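Local coordinates for protein enoyl-CoA hydratase carB homologue (Streptomyces cattleya, PDB 5O34) that probably acts as a lyase of the enoyl-CoA hydratase (crotonase) superfamily in the biosynthesis of the antibiotic thienamycin, at residues L95-F103 with I143-I151; N122-T133 with L263-H274. All blocks are in the same frame, centred on the assembly; numbering follows the deposited sequence.

Interaction 1 of 2, residues L95-F103 with I143-I151; sequences LYGGAGRSF and IAAIDGYAI
Leu95-Tyr96 runs parallel to Ala144-Ala145, joined by two backbone hydrogen bonds, Leu95 N to Ile143 O at 2.7 Å and Ala145 N to Leu95 O at 2.8 Å. Further on, where both segments have left this sheet, Phe103 N donates to Tyr149 O at 2.8 Å, so the turn 97-102 is tied down at both ends. Apolar contact centres on Phe103. The ring, swung opposite the backbone N (chi1 -167°), lies back along 144-146: CZ meets Ala144 CB at 3.8 Å, CD1 meets Ile146 CG1 at 3.8 Å, and the side chains of Phe103 and Ile146 cross at about a right angle. Phe60 packs edge-to-face with the same ring. On the face of the sheet that carries Tyr96 and Ala145, Ala145 CB sits at the edge of the Tyr96 ring, 3.7 Å from CD1. Among polar groups, Asp147 OD2 lies 3.5 Å from Gly100 N, while its OD1 is hydrogen-bonded to Ser167. Strands 92-96 and 142-146 are neighbours in the main crotonase sheet, and 149-151 starts the second; as in other crotonases, the Phe103-Tyr149 pairing probably leads into the oxyanion hole, built from backbone N-H groups just beyond.

Interaction 2 of 2, residues N122-T133 with L263-H274; sequences NAWIDDITDLYT and LERIRREAKESH
Asp126 and Asp130 of one helix meet Arg267 and Lys271 of another in a salt-bridge network across a nearly antiparallel helix pair of the crotonase fold, with segment axes 9.4 Å apart at 150°. Arg267 NH1 reaches Asp126 OD1 at 2.8 Å, on the lone pair turned away from the other oxygen, and carboxylate and guanidinium lie nearly coplanar. The same guanidinium takes Asp130 OD1 end-on between NH1 and NH2, the NH2 bond measuring 2.9 Å; here the two planes are 67° apart. Lys271, extended beyond CG, brings NZ to the syn side of Asp126 OD1 at 3.2 Å, tilted well out of the carboxylate plane, so this oxygen accepts from two cationic groups, which would probably stabilise its negative charge.

Beside the charges, Ile125 supplies the apolar contact: its CG2, anti to the backbone N, touches Arg267 O and Lys271 CG and lies 4.0 Å from Ala270 CB. Its CD1 reaches His274, whose ring face receives the edge of Trp124 with the planes at 73°. Toward the other end, Leu263 CD1 packs on Tyr132 CB, and Thr133 CG2 touches both Leu263 CB and Glu264 OE1.

In the next shell, Glu264 OE2 binds Arg267 NH2 from within its own helix at 3.1 Å, giving that nitrogen a second carboxylate. Tyr132 packs edge-to-face with Phe185, and helix 184-194 also touches Thr129 and Ile266. On the side of helix 263-273 turned to a second subunit, Glu272 forms a salt bridge with Arg254 of that subunit. Thr129 OG1 donates to Ile125 O at 2.7 Å from above the carbonyl plane, steadying the side chain; Thr129 CG2 lies over one face of the Arg267 guanidinium, 3.5 Å from NH2.

Of the parts involved, strand 92-96 and the turn after it come first, then helix 120-137, strands 142-146 and 149-151, and finally helix 252-273. Strand 92-96, helix 120-137 and strand 142-146 form a beta-alpha-beta crossover; interaction 1 pairs its parallel strands, closing the loop from 103 to 143, and also ties the turn after 92-96 to strand 149-151 of the second sheet. Interaction 2 pairs the crossover helix with the last helix of the modelled chain, closing a far longer loop from 133 to 263. Since their segments alternate, the two contacts cross. Their centres are 23 Å apart, on opposite sides of the chain's centre, without direct touch.

Interaction 1 of 2, residues L95-F103 with I143-I151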
loop_
_atom_site.group_PDB
_atom_site.type_symbol
_atom_site.label_atom_id
_atom_site.label_comp_id
_atom_site.label_asym_id
_atom_site.label_seq_id
_atom_site.Cartn_x
_atom_site.Cartn_y
_atom_site.Cartn_z
ATOM N N LEU A 95 15.959 10.731 15.503
ATOM C CA LEU A 95 16.629 9.498 15.901
ATOM C C LEU A 95 17.812 9.345 14.963
ATOM O O LEU A 95 17.643 9.365 13.741
ATOM C CB LEU A 95 15.697 8.291 15.774
ATOM C CG LEU A 95 15.124 7.718 17.061
ATOM C CD1 LEU A 95 14.197 6.557 16.752
ATOM C CD2 LEU A 95 16.235 7.271 18.022
ATOM N N TYR A 96 19.013 9.239 15.533
ATOM C CA TYR A 96 20.250 9.204 14.768
ATOM C C TYR A 96 21.193 8.115 15.262
ATOM O O TYR A 96 21.418 7.977 16.470
ATOM C CB TYR A 96 20.867 10.610 14.836
ATOM C CG TYR A 96 22.183 10.825 14.133
ATOM C CD1 TYR A 96 22.282 10.712 12.750
ATOM C CD2 TYR A 96 23.297 11.282 14.829
ATOM C CE1 TYR A 96 23.486 10.951 12.091
ATOM C CE2 TYR A 96 24.500 11.543 14.182
ATOM C CZ TYR A 96 24.592 11.377 12.810
ATOM O OH TYR A 96 25.781 11.617 12.167
ATOM N N GLY A 97 21.690 7.323 14.317
ATOM C CA GLY A 97 22.595 6.209 14.585
ATOM C C GLY A 97 24.029 6.603 14.884
ATOM O O GLY A 97 24.738 5.871 15.583
ATOM N N GLY A 98 24.452 7.748 14.352
ATOM C CA GLY A 98 25.810 8.260 14.505
ATOM C C GLY A 98 26.482 8.518 13.170
ATOM O O GLY A 98 25.810 8.542 12.133
ATOM N N ALA A 99 27.816 8.712 13.180
ATOM C CA ALA A 99 28.589 8.972 11.959
ATOM C C ALA A 99 29.078 7.670 11.318
ATOM O O ALA A 99 29.922 6.974 11.899
ATOM C CB ALA A 99 29.760 9.900 12.257
ATOM N N GLY A 100 28.506 7.350 10.150
ATOM C CA GLY A 100 28.808 6.159 9.355
ATOM C C GLY A 100 28.595 4.845 10.081
ATOM O O GLY A 100 29.211 3.831 9.737
ATOM N N ARG A 101 27.728 4.868 11.106
ATOM C CA ARG A 101 27.406 3.733 11.960
ATOM C C ARG A 101 26.022 3.211 11.665
ATOM O O ARG A 101 25.164 3.943 11.153
ATOM C CB ARG A 101 27.475 4.145 13.433
ATOM C CG ARG A 101 28.879 4.263 13.969
ATOM C CD ARG A 101 28.869 5.069 15.230
ATOM N NE ARG A 101 28.942 4.234 16.429
ATOM C CZ ARG A 101 27.912 3.926 17.214
ATOM N NH1 ARG A 101 26.690 4.367 16.925
ATOM N NH2 ARG A 101 28.092 3.178 18.294
ATOM N N SER A 102 25.805 1.941 12.028
ATOM C CA SER A 102 24.541 1.238 11.854
ATOM C C SER A 102 23.461 1.838 12.735
ATOM O O SER A 102 23.751 2.281 13.845
ATOM C CB SER A 102 24.715 -0.244 12.167
ATOM O OG SER A 102 25.767 -0.810 11.394
ATOM N N PHE A 103 22.218 1.873 12.230
ATOM C CA PHE A 103 21.056 2.399 12.942
ATOM C C PHE A 103 20.603 1.395 14.012
ATOM O O PHE A 103 20.337 0.234 13.698
ATOM C CB PHE A 103 19.922 2.725 11.950
ATOM C CG PHE A 103 18.793 3.552 12.519
ATOM C CD1 PHE A 103 18.871 4.937 12.547
ATOM C CD2 PHE A 103 17.652 2.942 13.032
ATOM C CE1 PHE A 103 17.824 5.701 13.080
ATOM C CE2 PHE A 103 16.612 3.702 13.576
ATOM C CZ PHE A 103 16.698 5.077 13.589
ATOM N N ILE A 143 11.957 11.715 13.094
ATOM C CA ILE A 143 12.779 11.584 11.891
ATOM C C ILE A 143 13.887 10.593 12.172
ATOM O O ILE A 143 14.616 10.780 13.127
ATOM C CB ILE A 143 13.367 12.946 11.422
ATOM C CG1 ILE A 143 12.263 13.961 11.085
ATOM C CG2 ILE A 143 14.347 12.768 10.242
ATOM C CD1 ILE A 143 12.760 15.400 11.039
ATOM N N ALA A 144 14.032 9.557 11.344
ATOM C CA ALA A 144 15.131 8.608 11.475
ATOM C C ALA A 144 16.209 9.012 10.452
ATOM O O ALA A 144 15.888 9.259 9.290
ATOM C CB ALA A 144 14.647 7.191 11.217
ATOM N N ALA A 145 17.463 9.164 10.909
ATOM C CA ALA A 145 18.603 9.549 10.066
ATOM C C ALA A 145 19.578 8.372 10.013
ATOM O O ALA A 145 20.198 8.020 11.015
ATOM C CB ALA A 145 19.267 10.801 10.613
ATOM N N ILE A 146 19.617 7.707 8.848
ATOM C CA ILE A 146 20.362 6.474 8.584
ATOM C C ILE A 146 21.619 6.739 7.718
ATOM O O ILE A 146 21.504 7.224 6.590
ATOM C CB ILE A 146 19.383 5.407 7.989
ATOM C CG1 ILE A 146 18.066 5.338 8.818
ATOM C CG2 ILE A 146 20.037 4.030 7.895
ATOM C CD1 ILE A 146 16.868 4.533 8.218
ATOM N N ASP A 147 22.813 6.471 8.281
ATOM C CA ASP A 147 24.116 6.667 7.616
ATOM C C ASP A 147 24.817 5.355 7.302
ATOM O O ASP A 147 25.917 5.352 6.741
ATOM C CB ASP A 147 25.060 7.554 8.455
ATOM C CG ASP A 147 26.028 8.426 7.646
ATOM O OD1 ASP A 147 26.319 8.082 6.475
ATOM O OD2 ASP A 147 26.491 9.447 8.181
ATOM N N GLY A 148 24.190 4.249 7.663
ATOM C CA GLY A 148 24.761 2.939 7.410
ATOM C C GLY A 148 23.704 1.872 7.330
ATOM O O GLY A 148 22.589 2.117 6.871
ATOM N N TYR A 149 24.059 0.687 7.780
ATOM C CA TYR A 149 23.170 -0.455 7.816
ATOM C C TYR A 149 21.997 -0.266 8.797
ATOM O O TYR A 149 22.178 0.247 9.901
ATOM C CB TYR A 149 23.960 -1.706 8.193
ATOM C CG TYR A 149 24.614 -2.416 7.033
ATOM C CD1 TYR A 149 25.894 -2.065 6.605
ATOM C CD2 TYR A 149 23.993 -3.498 6.416
ATOM C CE1 TYR A 149 26.526 -2.760 5.571
ATOM C CE2 TYR A 149 24.619 -4.209 5.393
ATOM C CZ TYR A 149 25.884 -3.834 4.968
ATOM O OH TYR A 149 26.492 -4.530 3.947
ATOM N N ALA A 150 20.800 -0.678 8.364
ATOM C CA ALA A 150 19.556 -0.716 9.135
ATOM C C ALA A 150 19.039 -2.136 8.881
ATOM O O ALA A 150 18.523 -2.441 7.802
ATOM C CB ALA A 150 18.575 0.337 8.626
ATOM N N ILE A 151 19.323 -3.029 9.832
ATOM C CA ILE A 151 19.025 -4.466 9.786
ATOM C C ILE A 151 18.012 -4.855 10.887
ATOM O O ILE A 151 18.051 -4.285 11.980
ATOM C CB ILE A 151 20.360 -5.265 9.934
ATOM C CG1 ILE A 151 21.438 -4.812 8.914
ATOM C CG2 ILE A 151 20.150 -6.784 9.871
ATOM C CD1 ILE A 151 22.886 -5.292 9.259
#

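Interaction 2 of 2, residues N122-T133 with L263-H274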
loop_
_atom_site.group_PDB
_atom_site.type_symbol
_atom_site.label_atom_id
_atom_site.label_comp_id
_atom_site.label_asym_id
_atom_site.label_seq_id
_atom_site.Cartn_x
_atom_site.Cartn_y
_atom_site.Cartn_z
ATOM N N ASN A 122 9.236 -14.153 25.414
ATOM C CA ASN A 122 7.934 -13.513 25.640
ATOM C C ASN A 122 8.069 -12.095 26.188
ATOM O O ASN A 122 7.282 -11.218 25.831
ATOM C CB ASN A 122 7.051 -14.372 26.554
ATOM C CG ASN A 122 6.358 -15.537 25.874
ATOM O OD1 ASN A 122 6.663 -15.925 24.733
ATOM N ND2 ASN A 122 5.407 -16.135 26.574
ATOM N N ALA A 123 9.081 -11.874 27.037
ATOM C CA ALA A 123 9.375 -10.573 27.629
ATOM C C ALA A 123 10.105 -9.674 26.626
ATOM O O ALA A 123 9.946 -8.453 26.690
ATOM C CB ALA A 123 10.191 -10.753 28.891
ATOM N N TRP A 124 10.879 -10.282 25.687
ATOM C CA TRP A 124 11.577 -9.579 24.599
ATOM C C TRP A 124 10.514 -8.936 23.700
ATOM O O TRP A 124 10.529 -7.715 23.532
ATOM C CB TRP A 124 12.523 -10.526 23.805
ATOM C CG TRP A 124 13.131 -9.961 22.537
ATOM C CD1 TRP A 124 13.575 -8.684 22.333
ATOM C CD2 TRP A 124 13.457 -10.691 21.335
ATOM N NE1 TRP A 124 14.076 -8.551 21.056
ATOM C CE2 TRP A 124 14.019 -9.769 20.422
ATOM C CE3 TRP A 124 13.311 -12.036 20.937
ATOM C CZ2 TRP A 124 14.443 -10.148 19.133
ATOM C CZ3 TRP A 124 13.723 -12.410 19.659
ATOM C CH2 TRP A 124 14.286 -11.475 18.775
ATOM N N ILE A 125 9.535 -9.746 23.240
ATOM C CA ILE A 125 8.403 -9.352 22.395
ATOM C C ILE A 125 7.596 -8.198 23.025
ATOM O O ILE A 125 7.343 -7.205 22.341
ATOM C CB ILE A 125 7.527 -10.590 22.012
ATOM C CG1 ILE A 125 8.316 -11.641 21.175
ATOM C CG2 ILE A 125 6.207 -10.207 21.334
ATOM C CD1 ILE A 125 9.063 -11.146 19.835
ATOM N N ASP A 126 7.247 -8.307 24.322
ATOM C CA ASP A 126 6.511 -7.264 25.047
ATOM C C ASP A 126 7.238 -5.918 25.055
ATOM O O ASP A 126 6.584 -4.893 24.887
ATOM C CB ASP A 126 6.151 -7.706 26.476
ATOM C CG ASP A 126 4.946 -8.627 26.566
ATOM O OD1 ASP A 126 3.900 -8.312 25.938
ATOM O OD2 ASP A 126 5.028 -9.641 27.296
ATOM N N ASP A 127 8.577 -5.912 25.206
ATOM C CA ASP A 127 9.365 -4.667 25.190
ATOM C C ASP A 127 9.440 -4.072 23.776
ATOM O O ASP A 127 9.279 -2.859 23.615
ATOM C CB ASP A 127 10.768 -4.869 25.802
ATOM C CG ASP A 127 10.756 -5.165 27.295
ATOM O OD1 ASP A 127 9.864 -4.633 28.004
ATOM O OD2 ASP A 127 11.654 -5.904 27.761
ATOM N N ILE A 128 9.641 -4.948 22.758
ATOM C CA ILE A 128 9.681 -4.657 21.316
ATOM C C ILE A 128 8.378 -3.989 20.891
ATOM O O ILE A 128 8.396 -2.911 20.286
ATOM C CB ILE A 128 9.941 -5.993 20.534
ATOM C CG1 ILE A 128 11.371 -6.466 20.761
ATOM C CG2 ILE A 128 9.655 -5.861 19.021
ATOM C CD1 ILE A 128 12.401 -5.617 20.055
ATOM N N THR A 129 7.236 -4.636 21.246
ATOM C CA THR A 129 5.890 -4.162 20.940
ATOM C C THR A 129 5.640 -2.816 21.599
ATOM O O THR A 129 5.142 -1.913 20.935
ATOM C CB THR A 129 4.816 -5.224 21.302
ATOM O OG1 THR A 129 5.204 -6.504 20.805
ATOM C CG2 THR A 129 3.435 -4.872 20.755
ATOM N N ASP A 130 6.048 -2.662 22.869
ATOM C CA ASP A 130 5.895 -1.406 23.617
ATOM C C ASP A 130 6.735 -0.290 23.004
ATOM O O ASP A 130 6.272 0.846 22.961
ATOM C CB ASP A 130 6.177 -1.593 25.125
ATOM C CG ASP A 130 5.144 -2.434 25.885
ATOM O OD1 ASP A 130 4.268 -3.057 25.226
ATOM O OD2 ASP A 130 5.228 -2.493 27.134
ATOM N N LEU A 131 7.920 -0.628 22.454
ATOM C CA LEU A 131 8.773 0.336 21.763
ATOM C C LEU A 131 8.149 0.747 20.424
ATOM O O LEU A 131 7.979 1.945 20.194
ATOM C CB LEU A 131 10.222 -0.177 21.585
ATOM C CG LEU A 131 11.173 0.689 20.718
ATOM C CD1 LEU A 131 11.319 2.095 21.262
ATOM C CD2 LEU A 131 12.528 0.038 20.572
ATOM N N TYR A 132 7.760 -0.234 19.570
ATOM C CA TYR A 132 7.155 0.078 18.266
ATOM C C TYR A 132 5.845 0.852 18.404
ATOM O O TYR A 132 5.627 1.807 17.654
ATOM C CB TYR A 132 6.959 -1.176 17.399
ATOM C CG TYR A 132 8.211 -1.981 17.115
ATOM C CD1 TYR A 132 9.474 -1.382 17.127
ATOM C CD2 TYR A 132 8.131 -3.319 16.753
ATOM C CE1 TYR A 132 10.628 -2.114 16.839
ATOM C CE2 TYR A 132 9.275 -4.051 16.432
ATOM C CZ TYR A 132 10.520 -3.448 16.499
ATOM O OH TYR A 132 11.649 -4.182 16.252
ATOM N N THR A 133 4.998 0.474 19.390
ATOM C CA THR A 133 3.722 1.157 19.619
ATOM C C THR A 133 3.906 2.580 20.118
ATOM O O THR A 133 3.159 3.447 19.663
ATOM C CB THR A 133 2.747 0.358 20.511
ATOM O OG1 THR A 133 3.381 -0.029 21.733
ATOM C CG2 THR A 133 2.161 -0.865 19.797
ATOM N N LEU A 263 0.298 -3.252 14.995
ATOM C CA LEU A 263 1.428 -3.654 15.837
ATOM C C LEU A 263 0.946 -4.374 17.091
ATOM O O LEU A 263 1.583 -5.349 17.506
ATOM C CB LEU A 263 2.282 -2.433 16.238
ATOM C CG LEU A 263 3.132 -1.735 15.151
ATOM C CD1 LEU A 263 3.573 -0.376 15.624
ATOM C CD2 LEU A 263 4.343 -2.568 14.762
ATOM N N GLU A 264 -0.175 -3.900 17.695
ATOM C CA GLU A 264 -0.778 -4.494 18.899
ATOM C C GLU A 264 -1.292 -5.927 18.683
ATOM O O GLU A 264 -1.188 -6.752 19.590
ATOM C CB GLU A 264 -1.899 -3.606 19.473
ATOM C CG GLU A 264 -1.414 -2.354 20.190
ATOM C CD GLU A 264 -0.649 -2.491 21.502
ATOM O OE1 GLU A 264 -0.344 -1.432 22.102
ATOM O OE2 GLU A 264 -0.344 -3.632 21.928
ATOM N N ARG A 265 -1.845 -6.219 17.495
ATOM C CA ARG A 265 -2.324 -7.558 17.155
ATOM C C ARG A 265 -1.176 -8.561 16.972
ATOM O O ARG A 265 -1.380 -9.754 17.193
ATOM C CB ARG A 265 -3.194 -7.515 15.899
ATOM C CG ARG A 265 -4.673 -7.306 16.214
ATOM C CD ARG A 265 -5.536 -7.435 14.980
ATOM N NE ARG A 265 -5.229 -6.385 14.012
ATOM C CZ ARG A 265 -5.875 -5.228 13.930
ATOM N NH1 ARG A 265 -6.892 -4.969 14.741
ATOM N NH2 ARG A 265 -5.514 -4.325 13.029
ATOM N N ILE A 266 0.024 -8.076 16.581
ATOM C CA ILE A 266 1.227 -8.892 16.358
ATOM C C ILE A 266 1.781 -9.474 17.669
ATOM O O ILE A 266 2.360 -10.554 17.629
ATOM C CB ILE A 266 2.350 -8.137 15.539
ATOM C CG1 ILE A 266 1.832 -7.457 14.237
ATOM C CG2 ILE A 266 3.570 -9.023 15.227
ATOM C CD1 ILE A 266 0.884 -8.251 13.325
ATOM N N ARG A 267 1.628 -8.758 18.804
ATOM C CA ARG A 267 2.149 -9.147 20.124
ATOM C C ARG A 267 2.048 -10.666 20.401
ATOM O O ARG A 267 3.078 -11.341 20.508
ATOM C CB ARG A 267 1.498 -8.314 21.245
ATOM C CG ARG A 267 2.178 -8.447 22.614
ATOM C CD ARG A 267 1.394 -7.781 23.752
ATOM N NE ARG A 267 1.279 -6.326 23.599
ATOM C CZ ARG A 267 2.179 -5.443 24.030
ATOM N NH1 ARG A 267 3.281 -5.853 24.647
ATOM N NH2 ARG A 267 1.993 -4.143 23.830
ATOM N N ARG A 268 0.822 -11.201 20.428
ATOM C CA ARG A 268 0.546 -12.617 20.662
ATOM C C ARG A 268 1.096 -13.517 19.530
ATOM O O ARG A 268 1.681 -14.562 19.817
ATOM C CB ARG A 268 -0.963 -12.810 20.929
ATOM C CG ARG A 268 -1.588 -14.127 20.465
ATOM C CD ARG A 268 -1.510 -15.251 21.482
ATOM N NE ARG A 268 -2.144 -16.469 20.960
ATOM C CZ ARG A 268 -2.348 -17.580 21.661
ATOM N NH1 ARG A 268 -1.987 -17.644 22.938
ATOM N NH2 ARG A 268 -2.922 -18.635 21.093
ATOM N N GLU A 269 0.931 -13.097 18.265
ATOM C CA GLU A 269 1.419 -13.823 17.079
ATOM C C GLU A 269 2.949 -13.998 17.065
ATOM O O GLU A 269 3.434 -15.111 16.850
ATOM C CB GLU A 269 0.962 -13.119 15.791
ATOM C CG GLU A 269 -0.509 -13.303 15.460
ATOM C CD GLU A 269 -1.116 -12.364 14.429
ATOM O OE1 GLU A 269 -0.362 -11.618 13.759
ATOM O OE2 GLU A 269 -2.361 -12.377 14.292
ATOM N N ALA A 270 3.700 -12.903 17.301
ATOM C CA ALA A 270 5.172 -12.872 17.340
ATOM C C ALA A 270 5.731 -13.791 18.428
ATOM O O ALA A 270 6.781 -14.406 18.229
ATOM C CB ALA A 270 5.669 -11.450 17.553
ATOM N N LYS A 271 5.013 -13.894 19.566
ATOM C CA LYS A 271 5.364 -14.758 20.692
ATOM C C LYS A 271 5.406 -16.229 20.263
ATOM O O LYS A 271 6.440 -16.880 20.439
ATOM C CB LYS A 271 4.397 -14.544 21.863
ATOM C CG LYS A 271 4.788 -13.367 22.736
ATOM C CD LYS A 271 3.637 -12.904 23.611
ATOM C CE LYS A 271 4.063 -11.781 24.518
ATOM N NZ LYS A 271 2.945 -11.329 25.374
ATOM N N GLU A 272 4.314 -16.727 19.646
ATOM C CA GLU A 272 4.208 -18.102 19.142
ATOM C C GLU A 272 5.299 -18.422 18.103
ATOM O O GLU A 272 5.910 -19.488 18.167
ATOM C CB GLU A 272 2.822 -18.345 18.525
ATOM C CG GLU A 272 1.681 -18.356 19.525
ATOM C CD GLU A 272 0.325 -18.555 18.883
ATOM O OE1 GLU A 272 -0.110 -19.723 18.751
ATOM O OE2 GLU A 272 -0.291 -17.539 18.486
ATOM N N SER A 273 5.550 -17.485 17.170
ATOM C CA SER A 273 6.514 -17.614 16.071
ATOM C C SER A 273 7.998 -17.686 16.489
ATOM O O SER A 273 8.750 -18.465 15.894
ATOM C CB SER A 273 6.309 -16.498 15.056
ATOM O OG SER A 273 5.206 -16.751 14.203
ATOM N N HIS A 274 8.422 -16.874 17.480
ATOM C CA HIS A 274 9.809 -16.882 17.958
ATOM C C HIS A 274 10.064 -17.976 19.008
ATOM O O HIS A 274 9.191 -18.797 19.295
ATOM C CB HIS A 274 10.219 -15.502 18.494
ATOM C CG HIS A 274 10.324 -14.452 17.432
ATOM N ND1 HIS A 274 11.526 -14.167 16.814
ATOM C CD2 HIS A 274 9.368 -13.648 16.911
ATOM C CE1 HIS A 274 11.267 -13.203 15.943
ATOM N NE2 HIS A 274 9.981 -12.862 15.964
#